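PDB 3T7V: methylornithine synthase PylB from Methanosarcina barkeri, which catalyses the radical-based isomerization of L-lysine to (3R)-3-methyl-D-ornithine, with a [4Fe-4S] cluster and S-adenosylmethionine, in the biosynthesis of pyrrolysine. Local coordinates for residues V234-F239 with K260-L265; I274-D279 with A292-V297; D206-G211 with L221-M226; N214-T219 with S254-L259. All coordinates share one frame; numbering follows the deposited sequence.

Three of the four contacts lie in the buried body of a TIM-barrel-like domain, whereas contact 4 is partly buried near its surface. Contacts 1 and 3 pair the adjacent strands 233-238 and 203-210 with the helices that follow them, 258-268 and 216-228. Both are largely apolar and run nearly antiparallel, although contact 3 adds a carboxylate and a water. Contact 4 uses the starts of the same two helices, where capping and side-chain hydrogen bonds frame one leucine. Contact 2 is strand against strand, held by backbone hydrogen bonds between parallel strands. The bound 5-amino-D-isoleucine is reached through R235 and M237 in contact 1 and S277 and, weakly, D279 in contact 2.

Contact 1: residues V234-F239 with K260-L265. With MD0 (5-amino-D-isoleucine), chain D; SAM (S-adenosylmethionine), chain C.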
loop_
_atom_site.group_PDB
_atom_site.type_symbol
_atom_site.label_atom_id
_atom_site.label_comp_id
_atom_site.label_asym_id
_atom_site.label_seq_id
_atom_site.Cartn_x
_atom_site.Cartn_y
_atom_site.Cartn_z
ATOM N N VAL A 234 2.930 -6.973 0.224
ATOM C CA VAL A 234 2.884 -6.756 -1.249
ATOM C C VAL A 234 1.507 -6.227 -1.562
ATOM O O VAL A 234 0.475 -6.685 -1.030
ATOM C CB VAL A 234 3.109 -8.067 -2.068
ATOM C CG1 VAL A 234 4.598 -8.489 -1.905
ATOM C CG2 VAL A 234 2.206 -9.171 -1.567
ATOM N N ARG A 235 1.488 -5.254 -2.451
ATOM C CA ARG A 235 0.211 -4.650 -2.841
ATOM C C ARG A 235 0.040 -4.465 -4.319
ATOM O O ARG A 235 1.019 -4.409 -5.100
ATOM C CB ARG A 235 -0.038 -3.361 -2.092
ATOM C CG ARG A 235 0.630 -2.217 -2.632
ATOM C CD ARG A 235 -0.051 -0.853 -2.250
ATOM N NE ARG A 235 -0.100 -0.686 -0.780
ATOM C CZ ARG A 235 -0.943 0.134 -0.161
ATOM N NH1 ARG A 235 -1.843 0.847 -0.874
ATOM N NH2 ARG A 235 -0.926 0.196 1.159
ATOM N N VAL A 236 -1.223 -4.332 -4.689
ATOM C CA VAL A 236 -1.560 -3.845 -6.044
ATOM C C VAL A 236 -2.586 -2.737 -5.877
ATOM O O VAL A 236 -3.498 -2.846 -5.034
ATOM C CB VAL A 236 -2.015 -5.015 -6.951
ATOM C CG1 VAL A 236 -3.131 -5.783 -6.204
ATOM C CG2 VAL A 236 -2.507 -4.477 -8.283
ATOM N N MET A 237 -2.421 -1.659 -6.623
ATOM C CA MET A 237 -3.431 -0.602 -6.692
ATOM C C MET A 237 -3.941 -0.400 -8.086
ATOM O O MET A 237 -3.120 -0.412 -9.041
ATOM C CB MET A 237 -2.816 0.695 -6.178
ATOM C CG MET A 237 -2.284 0.497 -4.764
ATOM S SD MET A 237 -1.748 2.031 -4.079
ATOM C CE MET A 237 -3.139 3.237 -3.960
ATOM N N THR A 238 -5.253 -0.221 -8.207
ATOM C CA THR A 238 -5.784 0.234 -9.506
ATOM C C THR A 238 -5.377 1.674 -9.791
ATOM O O THR A 238 -5.597 2.554 -8.903
ATOM C CB THR A 238 -7.349 0.250 -9.433
ATOM O OG1 THR A 238 -7.761 -1.094 -9.051
ATOM C CG2 THR A 238 -7.966 0.664 -10.771
ATOM N N PHE A 239 -4.832 1.953 -10.976
ATOM C CA PHE A 239 -4.540 3.342 -11.360
ATOM C C PHE A 239 -5.837 4.103 -11.554
ATOM O O PHE A 239 -6.696 3.739 -12.360
ATOM C CB PHE A 239 -3.720 3.290 -12.652
ATOM C CG PHE A 239 -3.486 4.628 -13.265
ATOM C CD1 PHE A 239 -3.087 5.732 -12.489
ATOM C CD2 PHE A 239 -3.782 4.806 -14.587
ATOM C CE1 PHE A 239 -2.921 6.975 -13.094
ATOM C CE2 PHE A 239 -3.625 6.067 -15.163
ATOM C CZ PHE A 239 -3.165 7.128 -14.401
ATOM N N LYS A 260 -8.433 -9.540 -9.025
ATOM C CA LYS A 260 -7.753 -10.727 -9.557
ATOM C C LYS A 260 -6.292 -10.770 -9.090
ATOM O O LYS A 260 -5.768 -11.796 -8.710
ATOM C CB LYS A 260 -7.827 -10.670 -11.122
ATOM C CG LYS A 260 -7.400 -11.898 -11.857
ATOM C CD LYS A 260 -8.218 -12.044 -13.213
ATOM C CE LYS A 260 -8.198 -10.742 -13.940
ATOM N NZ LYS A 260 -8.486 -11.033 -15.385
ATOM N N ILE A 261 -5.629 -9.613 -9.122
ATOM C CA ILE A 261 -4.230 -9.643 -8.785
ATOM C C ILE A 261 -4.033 -9.819 -7.285
ATOM O O ILE A 261 -3.087 -10.448 -6.852
ATOM C CB ILE A 261 -3.510 -8.378 -9.280
ATOM C CG1 ILE A 261 -3.515 -8.404 -10.854
ATOM C CG2 ILE A 261 -2.047 -8.243 -8.786
ATOM C CD1 ILE A 261 -3.170 -7.054 -11.384
ATOM N N ILE A 262 -4.947 -9.262 -6.463
ATOM C CA ILE A 262 -4.906 -9.543 -4.981
ATOM C C ILE A 262 -4.959 -11.051 -4.713
ATOM O O ILE A 262 -4.204 -11.578 -3.903
ATOM C CB ILE A 262 -5.988 -8.790 -4.207
ATOM C CG1 ILE A 262 -5.666 -7.312 -4.141
ATOM C CG2 ILE A 262 -6.139 -9.384 -2.811
ATOM C CD1 ILE A 262 -6.833 -6.499 -3.618
ATOM N N SER A 263 -5.903 -11.711 -5.434
ATOM C CA SER A 263 -6.000 -13.170 -5.211
ATOM C C SER A 263 -4.737 -13.878 -5.668
ATOM O O SER A 263 -4.251 -14.758 -4.978
ATOM C CB SER A 263 -7.173 -13.743 -5.961
ATOM O OG SER A 263 -8.382 -13.162 -5.509
ATOM N N VAL A 264 -4.167 -13.465 -6.803
ATOM C CA VAL A 264 -2.932 -14.096 -7.257
ATOM C C VAL A 264 -1.802 -13.811 -6.258
ATOM O O VAL A 264 -0.993 -14.700 -5.933
ATOM C CB VAL A 264 -2.576 -13.558 -8.674
ATOM C CG1 VAL A 264 -1.181 -14.007 -9.039
ATOM C CG2 VAL A 264 -3.583 -14.162 -9.680
ATOM N N LEU A 265 -1.740 -12.576 -5.705
ATOM C CA LEU A 265 -0.697 -12.287 -4.698
ATOM C C LEU A 265 -0.865 -13.180 -3.482
ATOM O O LEU A 265 0.128 -13.570 -2.857
ATOM C CB LEU A 265 -0.826 -10.800 -4.198
ATOM C CG LEU A 265 -0.234 -9.805 -5.238
ATOM C CD1 LEU A 265 -0.607 -8.354 -4.778
ATOM C CD2 LEU A 265 1.263 -9.913 -5.398
HETATM C C MD0 D . -2.916 3.484 0.822
HETATM N N MD0 D . -3.442 5.826 0.455
HETATM O O MD0 D . -2.553 2.624 1.651
HETATM C CA MD0 D . -2.451 4.896 0.987
HETATM C CB MD0 D . -1.081 5.105 0.273
HETATM C CD MD0 D . 1.423 4.695 0.773
HETATM N NE MD0 D . 2.333 3.850 1.535
HETATM C CG MD0 D . -0.015 4.242 1.010
HETATM C CG2 MD0 D . -1.091 4.748 -1.235
HETATM O OXT MD0 D . -3.649 3.228 -0.140
HETATM N N SAM C . 6.207 9.918 -2.628
HETATM C CA SAM C . 6.512 8.660 -2.131
HETATM C C SAM C . 6.637 7.602 -3.152
HETATM O O SAM C . 6.383 7.856 -4.347
HETATM O OXT SAM C . 7.127 6.481 -2.769
HETATM C CB SAM C . 5.447 8.057 -1.533
HETATM C CG SAM C . 4.080 8.139 -2.080
HETATM S SD SAM C . 3.312 6.479 -2.312
HETATM C CE SAM C . 1.967 6.565 -1.162
HETATM C "C5'" SAM C . 2.455 6.713 -3.855
HETATM C "C4'" SAM C . 2.248 5.562 -4.506
HETATM O "O4'" SAM C . 0.718 5.880 -4.442
HETATM C "C3'" SAM C . 2.804 5.414 -5.703
HETATM O "O3'" SAM C . 3.741 4.441 -5.221
HETATM C "C2'" SAM C . 1.590 4.643 -6.240
HETATM O "O2'" SAM C . 1.718 3.188 -6.130
HETATM C "C1'" SAM C . 0.286 5.131 -5.583
HETATM N N9 SAM C . -0.385 6.146 -6.475
HETATM C C8 SAM C . -0.016 7.424 -6.792
HETATM N N7 SAM C . -0.884 7.926 -7.658
HETATM C C5 SAM C . -1.839 6.964 -7.896
HETATM C C6 SAM C . -2.938 6.909 -8.767
HETATM N N6 SAM C . -3.279 7.922 -9.564
HETATM N N1 SAM C . -3.716 5.816 -8.742
HETATM C C2 SAM C . -3.412 4.740 -7.958
HETATM N N3 SAM C . -2.294 4.714 -7.192
HETATM C C4 SAM C . -1.530 5.851 -7.157
#
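V236 is the point at which strand 234-238 packs closest against helix 260-265. Its CG1, flanked by N and C of its own backbone (chi1 52°), stands 3.6 Å from I262 CG1; L265 CD1 also touches V236 CG1, at 3.9 Å, and V236 CB lies 3.7 Å from I261 CG2. Packing thins toward the start of the strand, where V234 meets L265 by one methyl pair, CG2 to CD2 at 4.0 Å. The segment axes are 8.4 Å apart and 173° from parallel, as expected for a strand and the helix returning behind it in a TIM-barrel-like radical SAM domain. V234 and V236 therefore face the helix, while R235 and M237 point away, into the barrel and its ligands. The R235 chain bends at chi3, and its guanidinium grips both carboxylate oxygens of MD0: NH1 donates to OXT at 3.1 Å, with OXT in the guanidinium plane, and NH2 to O at 3.0 Å. A salt bridge from NE to E205 helps fix the group's rotation. A leucine here removes both donors and is likely to leave the MD0 carboxylate less firmly oriented and the charge of E205 without its mate. M237 CE touches both ligands, 3.7 Å from MD0 CG2 and equally near SAM N3, and F239 CD1 approaches the adenine amino group, SAM N6.

Contact 2: residues I274-D279 with A292-V297; sequences IPASLD and AGANIV. With MD0 (5-amino-D-isoleucine), chain D.
The flat carboxamide of N295 turns its oxygen to I274: I274 N donates to N295 OD1 at 2.9 Å, tilted 20° off the carbonyl plane. The first torsion of N295 (chi1 67°) swings CG over its own backbone and brings the amide back toward I274 although the CB points away. The P275 ring packs by CB on I296 CG2, 4.1 Å away, and also touches R235. The D279 carboxylate accepts weakly from the MD0 amino group through OD2, while OD1 forms a salt bridge with R322. Parallel bridges pair P275 with I296 and A276 with V297: A276 N donates to I296 O at 2.6 Å and I296 N only weakly to I274 O. Just before them, N295 N gives I274 O its stronger bond, at 2.9 Å. P275 and I296 share one face of the sheet, A276 and V297 the other, where L278 CD2 reaches V297 CG1 at 3.8 Å. S277 OG caps the next helix by accepting from D279 N and donates to MD0 OXT at 2.6 Å. Strand 275-277, helix 278-291 and strand 296-300 form a beta-alpha-beta unit whose helix ends in a Schellman motif at G293; I274 and P275 lean on strand 233-238, I274 also on helix 258-268.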
loop_
_atom_site.group_PDB
_atom_site.type_symbol
_atom_site.label_atom_id
_atom_site.label_comp_id
_atom_site.label_asym_id
_atom_site.label_seq_id
_atom_site.Cartn_x
_atom_site.Cartn_y
_atom_site.Cartn_z
ATOM N N ILE A 274 -1.224 -8.273 2.689
ATOM C CA ILE A 274 -1.696 -7.754 1.396
ATOM C C ILE A 274 -2.814 -6.812 1.704
ATOM O O ILE A 274 -3.817 -7.228 2.343
ATOM C CB ILE A 274 -2.244 -8.869 0.472
ATOM C CG1 ILE A 274 -1.159 -9.925 0.296
ATOM C CG2 ILE A 274 -2.768 -8.279 -0.851
ATOM C CD1 ILE A 274 -1.577 -11.175 -0.558
ATOM N N PRO A 275 -2.709 -5.527 1.317
ATOM C CA PRO A 275 -3.684 -4.505 1.712
ATOM C C PRO A 275 -4.935 -4.476 0.950
ATOM O O PRO A 275 -4.947 -4.740 -0.314
ATOM C CB PRO A 275 -2.910 -3.203 1.569
ATOM C CG PRO A 275 -1.881 -3.431 0.583
ATOM C CD PRO A 275 -1.532 -4.924 0.670
ATOM N N ALA A 276 -6.019 -4.125 1.641
ATOM C CA ALA A 276 -7.252 -3.694 1.027
ATOM C C ALA A 276 -7.272 -2.153 1.282
ATOM O O ALA A 276 -7.574 -1.704 2.411
ATOM C CB ALA A 276 -8.417 -4.393 1.721
ATOM N N SER A 277 -6.943 -1.361 0.269
ATOM C CA SER A 277 -6.894 0.105 0.388
ATOM C C SER A 277 -8.249 0.770 0.212
ATOM O O SER A 277 -8.952 0.501 -0.768
ATOM C CB SER A 277 -5.933 0.692 -0.674
ATOM O OG SER A 277 -5.977 2.131 -0.620
ATOM N N LEU A 278 -8.603 1.662 1.133
ATOM C CA LEU A 278 -9.863 2.440 1.001
ATOM C C LEU A 278 -9.705 3.547 -0.077
ATOM O O LEU A 278 -10.676 4.162 -0.483
ATOM C CB LEU A 278 -10.144 3.143 2.307
ATOM C CG LEU A 278 -10.409 2.296 3.559
ATOM C CD1 LEU A 278 -10.999 3.135 4.695
ATOM C CD2 LEU A 278 -11.282 1.105 3.303
ATOM N N ASP A 279 -8.452 3.814 -0.502
ATOM C CA ASP A 279 -8.212 4.964 -1.378
ATOM C C ASP A 279 -8.777 4.775 -2.812
ATOM O O ASP A 279 -8.959 5.759 -3.545
ATOM C CB ASP A 279 -6.674 5.153 -1.481
ATOM C CG ASP A 279 -6.233 6.574 -1.751
ATOM O OD1 ASP A 279 -6.962 7.563 -1.519
ATOM O OD2 ASP A 279 -5.017 6.678 -2.114
ATOM N N ALA A 292 -11.143 -10.984 -1.801
ATOM C CA ALA A 292 -10.185 -11.510 -2.809
ATOM C C ALA A 292 -8.871 -11.989 -2.120
ATOM O O ALA A 292 -7.987 -12.515 -2.808
ATOM C CB ALA A 292 -9.819 -10.419 -3.813
ATOM N N GLY A 293 -8.767 -11.851 -0.793
ATOM C CA GLY A 293 -7.581 -12.385 -0.084
ATOM C C GLY A 293 -6.732 -11.387 0.672
ATOM O O GLY A 293 -5.743 -11.756 1.246
ATOM N N ALA A 294 -7.134 -10.137 0.695
ATOM C CA ALA A 294 -6.357 -9.166 1.486
ATOM C C ALA A 294 -6.552 -9.421 2.995
ATOM O O ALA A 294 -7.528 -10.022 3.431
ATOM C CB ALA A 294 -6.795 -7.737 1.157
ATOM N N ASN A 295 -5.605 -8.917 3.793
ATOM C CA ASN A 295 -5.680 -9.123 5.278
ATOM C C ASN A 295 -5.384 -7.874 6.123
ATOM O O ASN A 295 -5.287 -7.973 7.305
ATOM C CB ASN A 295 -4.857 -10.359 5.709
ATOM C CG ASN A 295 -3.349 -10.163 5.509
ATOM O OD1 ASN A 295 -2.919 -9.316 4.823
ATOM N ND2 ASN A 295 -2.571 -11.013 6.063
ATOM N N ILE A 296 -5.107 -6.750 5.471
ATOM C CA ILE A 296 -4.858 -5.488 6.187
ATOM C C ILE A 296 -5.596 -4.381 5.469
ATOM O O ILE A 296 -5.539 -4.274 4.234
ATOM C CB ILE A 296 -3.316 -5.213 6.369
ATOM C CG1 ILE A 296 -3.071 -3.846 7.033
ATOM C CG2 ILE A 296 -2.541 -5.285 5.031
ATOM C CD1 ILE A 296 -1.606 -3.789 7.541
ATOM N N VAL A 297 -6.239 -3.518 6.196
ATOM C CA VAL A 297 -7.030 -2.430 5.601
ATOM C C VAL A 297 -6.161 -1.144 5.778
ATOM O O VAL A 297 -5.610 -0.921 6.855
ATOM C CB VAL A 297 -8.373 -2.215 6.273
ATOM C CG1 VAL A 297 -9.166 -1.080 5.624
ATOM C CG2 VAL A 297 -9.230 -3.489 6.209
HETATM C C MD0 D . -2.916 3.484 0.822
HETATM N N MD0 D . -3.442 5.826 0.455
HETATM O O MD0 D . -2.553 2.624 1.651
HETATM C CA MD0 D . -2.451 4.896 0.987
HETATM C CB MD0 D . -1.081 5.105 0.273
HETATM C CD MD0 D . 1.423 4.695 0.773
HETATM N NE MD0 D . 2.333 3.850 1.535
HETATM C CG MD0 D . -0.015 4.242 1.010
HETATM C CG2 MD0 D . -1.091 4.748 -1.235
HETATM O OXT MD0 D . -3.649 3.228 -0.140
#

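Contact 3: residues D206-G211 with L221-M226; sequences DGILTG and LSLRGM
Apolar contacts centre on I208, which presents two branches to helix 221-226. Its CG2 lies 3.8 Å from S222 CB and 3.9 Å from M226 SD; CD1 meets L223 CD2 at 4.1 Å, the two side chains crossing at about a right angle. M226 reaches the strand because its chain runs extended from CB and bends only at chi3 (-58°), which carries CE back over I208. Mixed polar-apolar packing follows at D206 and G207: the carboxylate of D206 lies against the thioether arm, OD2 3.4 Å from M226 CG, and M226 SD approaches G207 N at 3.6 Å. Hydrogen bonding is indirect. A water donates both to D206 OD2 at 2.6 Å and to M226 O at 2.8 Å, bridging strand and helix. The buried carboxylate has further donors, since OD2 also bonds Y173 OH, and OD1 accepts from Q170 N as well as from the neighbouring G207 N; S222 OG in turn bonds Y173 N. The segment axes run 174° from parallel and 9.2 Å apart, the strand-helix step of the beta-alpha-beta unit 203-210, 216-228, 233-238. I208 also touches V236 on the adjoining strand, and L223 packs against L265 of helix 258-268.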
loop_
_atom_site.group_PDB
_atom_site.type_symbol
_atom_site.label_atom_id
_atom_site.label_comp_id
_atom_site.label_asym_id
_atom_site.label_seq_id
_atom_site.Cartn_x
_atom_site.Cartn_y
_atom_site.Cartn_z
ATOM N N ASP A 206 6.370 -3.663 -0.953
ATOM C CA ASP A 206 6.479 -3.344 -2.389
ATOM C C ASP A 206 5.105 -3.349 -2.960
ATOM O O ASP A 206 4.136 -3.837 -2.342
ATOM C CB ASP A 206 7.366 -4.402 -3.074
ATOM C CG ASP A 206 7.971 -3.962 -4.429
ATOM O OD1 ASP A 206 7.714 -2.805 -4.902
ATOM O OD2 ASP A 206 8.793 -4.798 -4.947
ATOM N N GLY A 207 4.987 -2.761 -4.155
ATOM C CA GLY A 207 3.664 -2.608 -4.742
ATOM C C GLY A 207 3.759 -2.405 -6.227
ATOM O O GLY A 207 4.721 -1.833 -6.728
ATOM N N ILE A 208 2.705 -2.837 -6.886
ATOM C CA ILE A 208 2.528 -2.586 -8.332
ATOM C C ILE A 208 1.249 -1.882 -8.663
ATOM O O ILE A 208 0.289 -1.867 -7.854
ATOM C CB ILE A 208 2.757 -3.884 -9.064
ATOM C CG1 ILE A 208 1.645 -4.820 -8.710
ATOM C CG2 ILE A 208 4.253 -4.318 -8.872
ATOM C CD1 ILE A 208 1.784 -6.229 -9.427
ATOM N N LEU A 209 1.248 -1.154 -9.775
ATOM C CA LEU A 209 0.079 -0.503 -10.277
ATOM C C LEU A 209 -0.515 -1.321 -11.379
ATOM O O LEU A 209 0.211 -1.879 -12.208
ATOM C CB LEU A 209 0.483 0.826 -10.826
ATOM C CG LEU A 209 0.554 2.003 -10.021
ATOM C CD1 LEU A 209 0.845 3.238 -10.933
ATOM C CD2 LEU A 209 -0.791 2.309 -9.382
ATOM N N THR A 210 -1.848 -1.430 -11.405
ATOM C CA THR A 210 -2.530 -2.077 -12.524
ATOM C C THR A 210 -3.444 -1.090 -13.154
ATOM O O THR A 210 -3.785 -0.108 -12.547
ATOM C CB THR A 210 -3.245 -3.398 -12.114
ATOM O OG1 THR A 210 -3.628 -4.068 -13.329
ATOM C CG2 THR A 210 -4.470 -3.191 -11.289
ATOM N N GLY A 211 -3.836 -1.346 -14.401
ATOM C CA GLY A 211 -4.690 -0.398 -15.112
ATOM C C GLY A 211 -3.931 0.733 -15.726
ATOM O O GLY A 211 -4.510 1.782 -16.007
ATOM N N LEU A 221 5.902 -10.158 -15.082
ATOM C CA LEU A 221 7.260 -9.656 -14.827
ATOM C C LEU A 221 7.243 -8.922 -13.473
ATOM O O LEU A 221 8.133 -9.121 -12.650
ATOM C CB LEU A 221 7.697 -8.657 -15.888
ATOM C CG LEU A 221 8.158 -9.029 -17.299
ATOM C CD1 LEU A 221 8.595 -7.757 -18.064
ATOM C CD2 LEU A 221 9.353 -9.959 -17.079
ATOM N N SER A 222 6.176 -8.194 -13.204
ATOM C CA SER A 222 6.122 -7.449 -11.931
ATOM C C SER A 222 5.867 -8.323 -10.734
ATOM O O SER A 222 6.485 -8.125 -9.677
ATOM C CB SER A 222 5.069 -6.374 -12.007
ATOM O OG SER A 222 5.501 -5.411 -12.950
ATOM N N LEU A 223 5.013 -9.331 -10.893
ATOM C CA LEU A 223 4.815 -10.284 -9.779
ATOM C C LEU A 223 6.118 -11.065 -9.447
ATOM O O LEU A 223 6.478 -11.224 -8.258
ATOM C CB LEU A 223 3.694 -11.315 -10.098
ATOM C CG LEU A 223 2.303 -10.607 -10.191
ATOM C CD1 LEU A 223 1.292 -11.572 -10.858
ATOM C CD2 LEU A 223 1.750 -10.257 -8.796
ATOM N N ARG A 224 6.827 -11.536 -10.486
ATOM C CA ARG A 224 8.046 -12.255 -10.266
ATOM C C ARG A 224 9.104 -11.287 -9.693
ATOM O O ARG A 224 9.884 -11.669 -8.809
ATOM C CB ARG A 224 8.550 -12.899 -11.570
ATOM C CG ARG A 224 7.640 -13.992 -12.101
ATOM C CD ARG A 224 7.653 -15.124 -11.115
ATOM N NE ARG A 224 6.914 -16.245 -11.722
ATOM C CZ ARG A 224 6.297 -17.182 -11.002
ATOM N NH1 ARG A 224 6.348 -17.136 -9.684
ATOM N NH2 ARG A 224 5.607 -18.147 -11.616
ATOM N N GLY A 225 9.131 -10.018 -10.145
ATOM C CA GLY A 225 10.121 -8.992 -9.672
ATOM C C GLY A 225 9.903 -8.743 -8.207
ATOM O O GLY A 225 10.906 -8.662 -7.436
ATOM N N MET A 226 8.652 -8.631 -7.815
ATOM C CA MET A 226 8.313 -8.412 -6.355
ATOM C C MET A 226 8.758 -9.567 -5.503
ATOM O O MET A 226 9.178 -9.315 -4.379
ATOM C CB MET A 226 6.781 -8.129 -6.044
ATOM C CG MET A 226 6.347 -6.703 -6.368
ATOM S SD MET A 226 4.830 -6.144 -5.470
ATOM C CE MET A 226 4.083 -7.529 -6.246
HETATM O O HOH W 1 9.877 -6.746 -3.569
#

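Contact 4: residues N214-T219 with S254-L259; sequences NDIEST and SNLSEL
The backbones of I216 and L256 stay well separated, with CA atoms 7.4 Å apart, and L256, centre of an inverse gamma turn, spans the gap with its side chain. L256 CD1 sits against the backbone leading into helix 216-228, 3.3 Å from N214 O and 3.4 Å from D215 C, and against T219 OG1 at 3.7 Å. The second methyl, CD2, meets I216 CG1 at 3.8 Å with the two side chains at about a right angle. S254, which is exposed, comes no nearer than 3.9 Å, OG to N214 O. The two segments connect strands 203-210 and 233-238 to the helices that follow them, so the contact joins neighbouring beta-alpha connections at the C-terminal ends of barrel strands. Several polar groups beside the leucine bond one another within 214-219. D215 is the N-cap, its OD1 accepting from S218 N at 2.9 Å nearly along the C-O axis. T219 OG1 accepts from N214 ND2 at 2.9 Å, close to the amide plane, and donates to D215 O from 43° above the carbonyl plane; D215 O also takes the bond from T219 N. N214 OD1 bonds V212 N. An alanine at T219 removes the hydroxyl between N214 ND2 and D215 O, which would probably leave ND2 relying on T210 OG1 and open a small gap beside L256 CD1. L256 O bonds that same T210 hydroxyl, and L256 itself packs on L32 of helix 25-32.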
loop_
_atom_site.group_PDB
_atom_site.type_symbol
_atom_site.label_atom_id
_atom_site.label_comp_id
_atom_site.label_asym_id
_atom_site.label_seq_id
_atom_site.Cartn_x
_atom_site.Cartn_y
_atom_site.Cartn_z
ATOM N N ASN A 214 -0.197 -1.965 -18.285
ATOM C CA ASN A 214 0.398 -3.293 -18.108
ATOM C C ASN A 214 -0.515 -4.376 -18.657
ATOM O O ASN A 214 -1.693 -4.466 -18.327
ATOM C CB ASN A 214 0.614 -3.549 -16.594
ATOM C CG ASN A 214 -0.656 -3.366 -15.766
ATOM O OD1 ASN A 214 -1.300 -2.286 -15.838
ATOM N ND2 ASN A 214 -1.056 -4.384 -14.989
ATOM N N ASP A 215 0.015 -5.169 -19.546
ATOM C CA ASP A 215 -0.711 -6.371 -19.995
ATOM C C ASP A 215 -0.416 -7.579 -19.126
ATOM O O ASP A 215 0.315 -7.461 -18.115
ATOM C CB ASP A 215 -0.419 -6.628 -21.531
ATOM C CG ASP A 215 1.051 -7.092 -21.846
ATOM O OD1 ASP A 215 2.000 -7.039 -20.981
ATOM O OD2 ASP A 215 1.311 -7.572 -23.031
ATOM N N ILE A 216 -0.880 -8.760 -19.495
ATOM C CA ILE A 216 -0.593 -9.949 -18.659
ATOM C C ILE A 216 0.889 -10.154 -18.528
ATOM O O ILE A 216 1.339 -10.428 -17.407
ATOM C CB ILE A 216 -1.307 -11.194 -19.218
ATOM C CG1 ILE A 216 -2.777 -11.080 -18.976
ATOM C CG2 ILE A 216 -0.725 -12.511 -18.692
ATOM C CD1 ILE A 216 -3.632 -12.137 -19.683
ATOM N N GLU A 217 1.644 -10.083 -19.626
ATOM C CA GLU A 217 3.108 -10.383 -19.521
ATOM C C GLU A 217 3.807 -9.365 -18.590
ATOM O O GLU A 217 4.702 -9.758 -17.830
ATOM C CB GLU A 217 3.717 -10.455 -20.929
ATOM C CG GLU A 217 3.224 -11.749 -21.609
ATOM C CD GLU A 217 3.945 -11.983 -22.940
ATOM O OE1 GLU A 217 4.250 -10.945 -23.665
ATOM O OE2 GLU A 217 4.190 -13.185 -23.193
ATOM N N SER A 218 3.436 -8.093 -18.719
ATOM C CA SER A 218 4.068 -7.042 -17.863
ATOM C C SER A 218 3.738 -7.325 -16.407
ATOM O O SER A 218 4.628 -7.205 -15.533
ATOM C CB SER A 218 3.413 -5.719 -18.287
ATOM O OG SER A 218 3.882 -4.638 -17.561
ATOM N N THR A 219 2.514 -7.740 -16.134
ATOM C CA THR A 219 2.088 -8.048 -14.780
ATOM C C THR A 219 2.861 -9.241 -14.233
ATOM O O THR A 219 3.237 -9.225 -13.043
ATOM C CB THR A 219 0.577 -8.301 -14.782
ATOM O OG1 THR A 219 -0.071 -7.113 -15.298
ATOM C CG2 THR A 219 0.086 -8.605 -13.350
ATOM N N SER A 254 -7.998 -3.281 -20.437
ATOM C CA SER A 254 -7.599 -4.589 -19.844
ATOM C C SER A 254 -8.575 -5.193 -18.870
ATOM O O SER A 254 -9.369 -4.487 -18.235
ATOM C CB SER A 254 -6.238 -4.478 -19.141
ATOM O OG SER A 254 -5.195 -4.893 -20.029
ATOM N N ASN A 255 -8.464 -6.515 -18.713
ATOM C CA ASN A 255 -9.231 -7.304 -17.736
ATOM C C ASN A 255 -8.434 -7.497 -16.420
ATOM O O ASN A 255 -8.825 -8.347 -15.544
ATOM C CB ASN A 255 -9.582 -8.690 -18.368
ATOM C CG ASN A 255 -11.003 -9.137 -18.065
ATOM O OD1 ASN A 255 -11.843 -8.344 -17.613
ATOM N ND2 ASN A 255 -11.292 -10.419 -18.326
ATOM N N LEU A 256 -7.326 -6.747 -16.262
ATOM C CA LEU A 256 -6.396 -7.011 -15.148
ATOM C C LEU A 256 -6.739 -6.209 -13.906
ATOM O O LEU A 256 -6.067 -5.191 -13.491
ATOM C CB LEU A 256 -4.943 -6.857 -15.488
ATOM C CG LEU A 256 -4.420 -7.754 -16.553
ATOM C CD1 LEU A 256 -3.208 -7.165 -17.213
ATOM C CD2 LEU A 256 -4.031 -9.095 -15.928
ATOM N N SER A 257 -7.751 -6.737 -13.255
ATOM C CA SER A 257 -8.350 -5.999 -12.203
ATOM C C SER A 257 -7.500 -6.188 -10.958
ATOM O O SER A 257 -6.862 -7.224 -10.775
ATOM C CB SER A 257 -9.764 -6.461 -11.987
ATOM O OG SER A 257 -9.716 -7.671 -11.287
ATOM N N GLU A 258 -7.565 -5.200 -10.100
ATOM C CA GLU A 258 -6.920 -5.288 -8.810
ATOM C C GLU A 258 -7.417 -6.543 -8.014
ATOM O O GLU A 258 -6.631 -7.169 -7.342
ATOM C CB GLU A 258 -7.197 -3.989 -8.097
ATOM C CG GLU A 258 -6.559 -3.905 -6.714
ATOM C CD GLU A 258 -6.975 -2.668 -5.972
ATOM O OE1 GLU A 258 -7.397 -1.653 -6.657
ATOM O OE2 GLU A 258 -6.877 -2.680 -4.707
ATOM N N LEU A 259 -8.718 -6.894 -8.068
ATOM C CA LEU A 259 -9.156 -8.034 -7.279
ATOM C C LEU A 259 -8.529 -9.340 -7.700
ATOM O O LEU A 259 -8.126 -10.153 -6.885
ATOM C CB LEU A 259 -10.684 -8.170 -7.322
ATOM C CG LEU A 259 -11.493 -6.896 -7.018
ATOM C CD1 LEU A 259 -12.971 -7.324 -7.159
ATOM C CD2 LEU A 259 -11.167 -6.481 -5.590
#